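Local coordinates for protein AceL NrdHF-1-1 Intein (Metagenome, PDB 6ZGQ) that is a naturally split class 3 intein, which would excise itself by protein splicing, here in a linked, splice-inactive form, at residues Ser135-Phe141 with Val152-Met157; Asp5-Leu9 with Lys69-Arg75. All coordinates share one frame; numbering follows the deposited sequence. Where two conformers were deposited one is given.

Contact 1 of 2, residues Ser135-Phe141 with Val152-Met157; sequences SVPGKSF and VTGASM
In Phe-141, CG lies between the backbone N and the carbonyl carbon (chi1 58°), which puts the ring beside Thr-153. In Thr-153, CG2 takes the equivalent place because OG1 stands anti to N (chi1 -160°). The two side chains therefore lie side by side and point the same way, and the Thr-153 methyl CG2 makes a CH-pi contact over one face of the Phe-141 ring, 4.2 Å from its centroid and 25° off the normal. Further along the Phe-141 ring, CE2 reaches the CB of Ala-155 at 4.0 Å. The backbones of Phe-141 and Thr-153 form an antiparallel hydrogen-bonded pair, Phe-141 N to Thr-153 O at 3.1 Å and Thr-153 N to Phe-141 O at 3.0 Å. This is the end of the hairpin of strands 140-144 and 150-154. An alanine in place of Phe-141 is likely to leave the Thr-153 methyl and Ala-155 CB without their aromatic cover and open a gap over this face of the hairpin.

Beyond the pair, Ala-155 N donates to Lys-139 O at 3.1 Å from above the carbonyl plane, and Arg-75 NH1 is a second donor to that oxygen. One water donates to both Val-136 O and Ser-156 O, tying the type I turn at 136-139 to the last modelled residues. At the end of the turn, the aliphatic part of the Lys-139 side chain crosses that of Met-157, Lys-139 CD lying 3.6 Å from Met-157 SD. Ala-155 probably marks the engineered replacement of the intein's terminal asparagine. It is gripped at N by Lys-139 O and at O by Arg-75 NH1, consistent with a downstream splice junction held at the backbone by a main-chain bond and an arginine.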
loop_
_atom_site.group_PDB
_atom_site.type_symbol
_atom_site.label_atom_id
_atom_site.label_comp_id
_atom_site.label_asym_id
_atom_site.label_seq_id
_atom_site.Cartn_x
_atom_site.Cartn_y
_atom_site.Cartn_z
ATOM N N SER A 135 10.750 -1.152 -3.473
ATOM C CA SER A 135 10.632 -0.857 -4.905
ATOM C C SER A 135 10.389 -2.178 -5.640
ATOM O O SER A 135 11.110 -3.152 -5.392
ATOM C CB SER A 135 11.894 -0.162 -5.417
ATOM O OG SER A 135 12.153 1.002 -4.641
ATOM N N VAL A 136 9.346 -2.209 -6.477
ATOM C CA VAL A 136 9.056 -3.326 -7.403
ATOM C C VAL A 136 8.810 -2.757 -8.809
ATOM O O VAL A 136 8.308 -1.647 -8.942
ATOM C CB VAL A 136 7.846 -4.178 -6.930
ATOM C CG1 VAL A 136 8.233 -5.069 -5.763
ATOM C CG2 VAL A 136 6.647 -3.312 -6.567
ATOM N N PRO A 137 9.179 -3.501 -9.872
ATOM C CA PRO A 137 8.992 -3.036 -11.257
ATOM C C PRO A 137 7.599 -2.468 -11.599
ATOM O O PRO A 137 7.507 -1.485 -12.331
ATOM C CB PRO A 137 9.249 -4.302 -12.074
ATOM C CG PRO A 137 10.236 -5.069 -11.256
ATOM C CD PRO A 137 9.835 -4.824 -9.824
ATOM N N GLY A 138 6.542 -3.091 -11.077
ATOM C CA GLY A 138 5.153 -2.686 -11.343
ATOM C C GLY A 138 4.758 -1.399 -10.629
ATOM O O GLY A 138 3.692 -0.849 -10.924
ATOM N N LYS A 139 5.600 -0.958 -9.681
ATOM C CA LYS A 139 5.487 0.327 -8.952
ATOM C C LYS A 139 4.399 0.304 -7.873
ATOM O O LYS A 139 4.106 1.354 -7.290
ATOM C CB LYS A 139 5.248 1.512 -9.905
ATOM C CG LYS A 139 6.313 1.722 -10.979
ATOM C CD LYS A 139 6.069 2.987 -11.804
ATOM C CE LYS A 139 4.814 2.934 -12.671
ATOM N NZ LYS A 139 4.914 1.991 -13.822
ATOM N N SER A 140 3.815 -0.873 -7.613
ATOM C CA SER A 140 2.830 -1.068 -6.528
ATOM C C SER A 140 2.782 -2.548 -6.140
ATOM O O SER A 140 3.110 -3.402 -6.976
ATOM C CB SER A 140 1.449 -0.562 -6.944
ATOM O OG SER A 140 0.766 -1.510 -7.747
ATOM N N PHE A 141 2.398 -2.835 -4.890
ATOM C CA PHE A 141 2.344 -4.213 -4.351
ATOM C C PHE A 141 1.195 -4.350 -3.344
ATOM O O PHE A 141 0.587 -3.345 -2.966
ATOM C CB PHE A 141 3.703 -4.633 -3.758
ATOM C CG PHE A 141 4.209 -3.730 -2.660
ATOM C CD1 PHE A 141 3.802 -3.918 -1.351
ATOM C CD2 PHE A 141 5.085 -2.693 -2.940
ATOM C CE1 PHE A 141 4.259 -3.089 -0.340
ATOM C CE2 PHE A 141 5.543 -1.863 -1.934
ATOM C CZ PHE A 141 5.124 -2.057 -0.634
ATOM N N VAL A 152 -3.921 -2.671 -2.658
ATOM C CA VAL A 152 -2.760 -2.236 -3.458
ATOM C C VAL A 152 -2.264 -0.920 -2.848
ATOM O O VAL A 152 -3.085 -0.055 -2.529
ATOM C CB VAL A 152 -3.134 -2.070 -4.960
ATOM C CG1 VAL A 152 -2.005 -1.457 -5.785
ATOM C CG2 VAL A 152 -3.542 -3.413 -5.560
ATOM N N THR A 153 -0.949 -0.810 -2.640
ATOM C CA THR A 153 -0.310 0.416 -2.133
ATOM C C THR A 153 0.921 0.724 -2.994
ATOM O O THR A 153 1.440 -0.190 -3.646
ATOM C CB THR A 153 0.063 0.278 -0.643
ATOM O OG1 THR A 153 0.229 1.586 -0.097
ATOM C CG2 THR A 153 1.339 -0.541 -0.439
ATOM N N GLY A 154 1.358 1.986 -3.019
ATOM C CA GLY A 154 2.511 2.401 -3.832
ATOM C C GLY A 154 3.834 1.847 -3.329
ATOM O O GLY A 154 4.033 1.748 -2.109
ATOM N N ALA A 155 4.709 1.478 -4.271
ATOM C CA ALA A 155 6.144 1.229 -4.044
ATOM C C ALA A 155 6.893 2.564 -4.070
ATOM O O ALA A 155 6.337 3.557 -4.556
ATOM C CB ALA A 155 6.692 0.301 -5.121
ATOM N N SER A 156 8.108 2.595 -3.506
ATOM C CA SER A 156 9.014 3.755 -3.598
ATOM C C SER A 156 9.674 3.732 -4.978
ATOM O O SER A 156 10.029 2.652 -5.468
ATOM C CB SER A 156 10.066 3.734 -2.480
ATOM O OG SER A 156 10.468 2.408 -2.166
ATOM N N MET A 157 9.799 4.910 -5.600
ATOM C CA MET A 157 10.309 5.047 -6.977
ATOM C C MET A 157 11.822 5.220 -6.985
ATOM O O MET A 157 12.551 4.249 -7.190
ATOM C CB MET A 157 9.636 6.223 -7.693
ATOM C CG MET A 157 8.240 5.905 -8.215
ATOM S SD MET A 157 8.215 4.523 -9.379
ATOM C CE MET A 157 8.992 5.250 -10.821
HETATM O O HOH W 1 8.845 0.859 -7.484
#

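Contact 2 of 2, residues Asp5-Leu9 with Lys69-Arg75; sequences DEALL and KVSPNHR
The carbonyl oxygen of Ala-7 is gripped twice by Ser-71: Ser-71 N donates to Ala-7 O at 2.8 Å, tilted from the carbonyl plane, and in the conformer described Ser-71 OG also donates, from above that plane. Since Ser-71 has a second conformer, the hydroxyl bond is the less certain. In the HINT fold of inteins, the run Ser-71 to His-74 corresponds to the block B loop, here a type I turn. Ala-7 is probably the first intein residue, so the peptide bond between Glu-6 and Ala-7 would be the upstream splice junction.

His-74 holds the carbonyl oxygen of this presumed scissile bond itself, Ser-71 the next carbonyl along: His-74 ND1 donates to Glu-6 O at 3.0 Å and 170°, the oxygen lying in the ring plane while the nitrogen sits well above the carbonyl plane. With CG anti to N (chi1 -178°), the imidazole is carried across to Glu-6; its NE2 is hydrogen-bonded to Thr-153 OG1. Towards the chain start, Asn-73 ND2 points at Asp-5 OD1, carboxylate and amide planes 80° apart, though this bond is modelled suspiciously short. At the other end Leu-9 N donates to Lys-69 O at 3.0 Å, and Leu-9 CD2 rests on the aliphatic part of Lys-69, 3.9 Å from its CD. Leu-8 CD2 covers one face of His-74, 3.6 Å from the centroid of the His-74 ring, and lies 3.5 Å from Val-70 CG1.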
loop_
_atom_site.group_PDB
_atom_site.type_symbol
_atom_site.label_atom_id
_atom_site.label_comp_id
_atom_site.label_asym_id
_atom_site.label_seq_id
_atom_site.Cartn_x
_atom_site.Cartn_y
_atom_site.Cartn_z
ATOM N N ASP A 5 9.896 8.311 4.595
ATOM C CA ASP A 5 9.524 9.426 3.682
ATOM C C ASP A 5 8.341 9.000 2.805
ATOM O O ASP A 5 7.286 9.644 2.879
ATOM C CB ASP A 5 10.728 9.866 2.834
ATOM C CG ASP A 5 10.435 11.088 1.973
ATOM O OD1 ASP A 5 9.402 11.756 2.198
ATOM O OD2 ASP A 5 11.240 11.373 1.064
ATOM N N GLU A 6 8.534 7.917 2.028
ATOM C CA GLU A 6 7.535 7.313 1.118
ATOM C C GLU A 6 7.190 5.880 1.596
ATOM O O GLU A 6 6.943 4.984 0.777
ATOM C CB GLU A 6 8.100 7.301 -0.315
ATOM C CG GLU A 6 7.056 7.270 -1.420
ATOM C CD GLU A 6 7.584 7.789 -2.746
ATOM O OE1 GLU A 6 8.398 7.081 -3.376
ATOM O OE2 GLU A 6 7.185 8.904 -3.160
ATOM N N ALA A 7 7.128 5.707 2.921
ATOM C CA ALA A 7 7.238 4.410 3.605
ATOM C C ALA A 7 5.924 3.990 4.278
ATOM O O ALA A 7 5.008 4.817 4.397
ATOM C CB ALA A 7 8.361 4.510 4.627
ATOM N N LEU A 8 5.850 2.716 4.691
ATOM C CA LEU A 8 4.690 2.117 5.386
ATOM C C LEU A 8 5.073 1.808 6.833
ATOM O O LEU A 8 6.213 1.385 7.059
ATOM C CB LEU A 8 4.284 0.813 4.689
ATOM C CG LEU A 8 3.937 0.946 3.210
ATOM C CD1 LEU A 8 3.967 -0.407 2.518
ATOM C CD2 LEU A 8 2.574 1.595 3.047
ATOM N N LEU A 9 4.129 1.985 7.771
ATOM C CA LEU A 9 4.357 1.754 9.212
ATOM C C LEU A 9 4.904 0.349 9.422
ATOM O O LEU A 9 4.435 -0.586 8.757
ATOM C CB LEU A 9 3.053 1.917 10.005
ATOM C CG LEU A 9 3.193 1.798 11.523
ATOM C CD1 LEU A 9 4.095 2.898 12.053
ATOM C CD2 LEU A 9 1.835 1.849 12.197
ATOM N N LYS A 69 -1.533 2.469 6.761
ATOM C CA LYS A 69 -0.852 3.402 7.662
ATOM C C LYS A 69 0.490 3.732 6.990
ATOM O O LYS A 69 1.374 2.869 6.906
ATOM C CB LYS A 69 -0.697 2.767 9.056
ATOM C CG LYS A 69 -2.038 2.443 9.717
ATOM C CD LYS A 69 -1.890 1.853 11.112
ATOM C CE LYS A 69 -3.208 1.310 11.643
ATOM N NZ LYS A 69 -3.474 -0.073 11.159
ATOM N N VAL A 70 0.599 4.956 6.469
ATOM C CA VAL A 70 1.661 5.337 5.535
ATOM C C VAL A 70 2.298 6.680 5.948
ATOM O O VAL A 70 1.686 7.446 6.713
ATOM C CB VAL A 70 1.086 5.387 4.093
ATOM C CG1 VAL A 70 0.290 4.120 3.786
ATOM C CG2 VAL A 70 0.200 6.610 3.879
ATOM N N SER A 71 3.517 6.936 5.459
ATOM C CA SER A 71 4.209 8.223 5.641
ATOM C C SER A 71 3.537 9.301 4.782
ATOM O O SER A 71 2.846 8.977 3.822
ATOM C CB SER A 71 5.687 8.091 5.268
ATOM O OG SER A 71 6.305 7.074 6.033
ATOM N N PRO A 72 3.728 10.591 5.121
ATOM C CA PRO A 72 3.138 11.684 4.335
ATOM C C PRO A 72 3.351 11.614 2.810
ATOM O O PRO A 72 2.413 11.920 2.070
ATOM C CB PRO A 72 3.818 12.930 4.909
ATOM C CG PRO A 72 4.119 12.561 6.325
ATOM C CD PRO A 72 4.472 11.098 6.288
ATOM N N ASN A 73 4.548 11.195 2.372
ATOM C CA ASN A 73 4.938 11.187 0.945
ATOM C C ASN A 73 4.860 9.792 0.331
ATOM O O ASN A 73 5.389 9.589 -0.763
ATOM C CB ASN A 73 6.352 11.752 0.733
ATOM C CG ASN A 73 6.484 13.183 1.202
ATOM O OD1 ASN A 73 5.610 14.010 0.949
ATOM N ND2 ASN A 73 7.571 13.483 1.887
ATOM N N HIS A 74 4.219 8.849 1.031
ATOM C CA HIS A 74 3.925 7.512 0.490
ATOM C C HIS A 74 2.961 7.641 -0.694
ATOM O O HIS A 74 2.031 8.456 -0.636
ATOM C CB HIS A 74 3.314 6.597 1.543
ATOM C CG HIS A 74 3.048 5.228 1.026
ATOM N ND1 HIS A 74 4.063 4.344 0.740
ATOM C CD2 HIS A 74 1.894 4.602 0.703
ATOM C CE1 HIS A 74 3.543 3.220 0.285
ATOM N NE2 HIS A 74 2.229 3.354 0.242
ATOM N N ARG A 75 3.197 6.854 -1.748
ATOM C CA ARG A 75 2.373 6.874 -2.960
ATOM C C ARG A 75 1.108 6.040 -2.712
ATOM O O ARG A 75 1.206 4.831 -2.447
ATOM C CB ARG A 75 3.178 6.357 -4.165
ATOM C CG ARG A 75 4.300 7.302 -4.590
ATOM C CD ARG A 75 5.287 6.655 -5.546
ATOM N NE ARG A 75 4.655 6.257 -6.810
ATOM C CZ ARG A 75 4.399 5.003 -7.197
ATOM N NH1 ARG A 75 4.719 3.963 -6.441
ATOM N NH2 ARG A 75 3.814 4.781 -8.367
#

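How the contacts relate
Contact 2 closes before contact 1 opens along the chain, yet their centres lie only 12 Å apart, 9 and 8 Å from the centre of the chain. Contact 1 sits at the end of the 140-144/150-154 hairpin, in the same sheet as strand 75-80; contact 2 brings the first modelled residues and short strand 8-9 against the end of strand 66-70 and the turn after it, strands that belong to two other sheets. His-74 and Arg-75 join the two contacts, through Thr-153 and Ala-155. Glu-6 OE1 also approaches Ser-156. The fold thus gathers the two presumed splice junctions, distant in sequence, around one loop, consistent with a splicing centre.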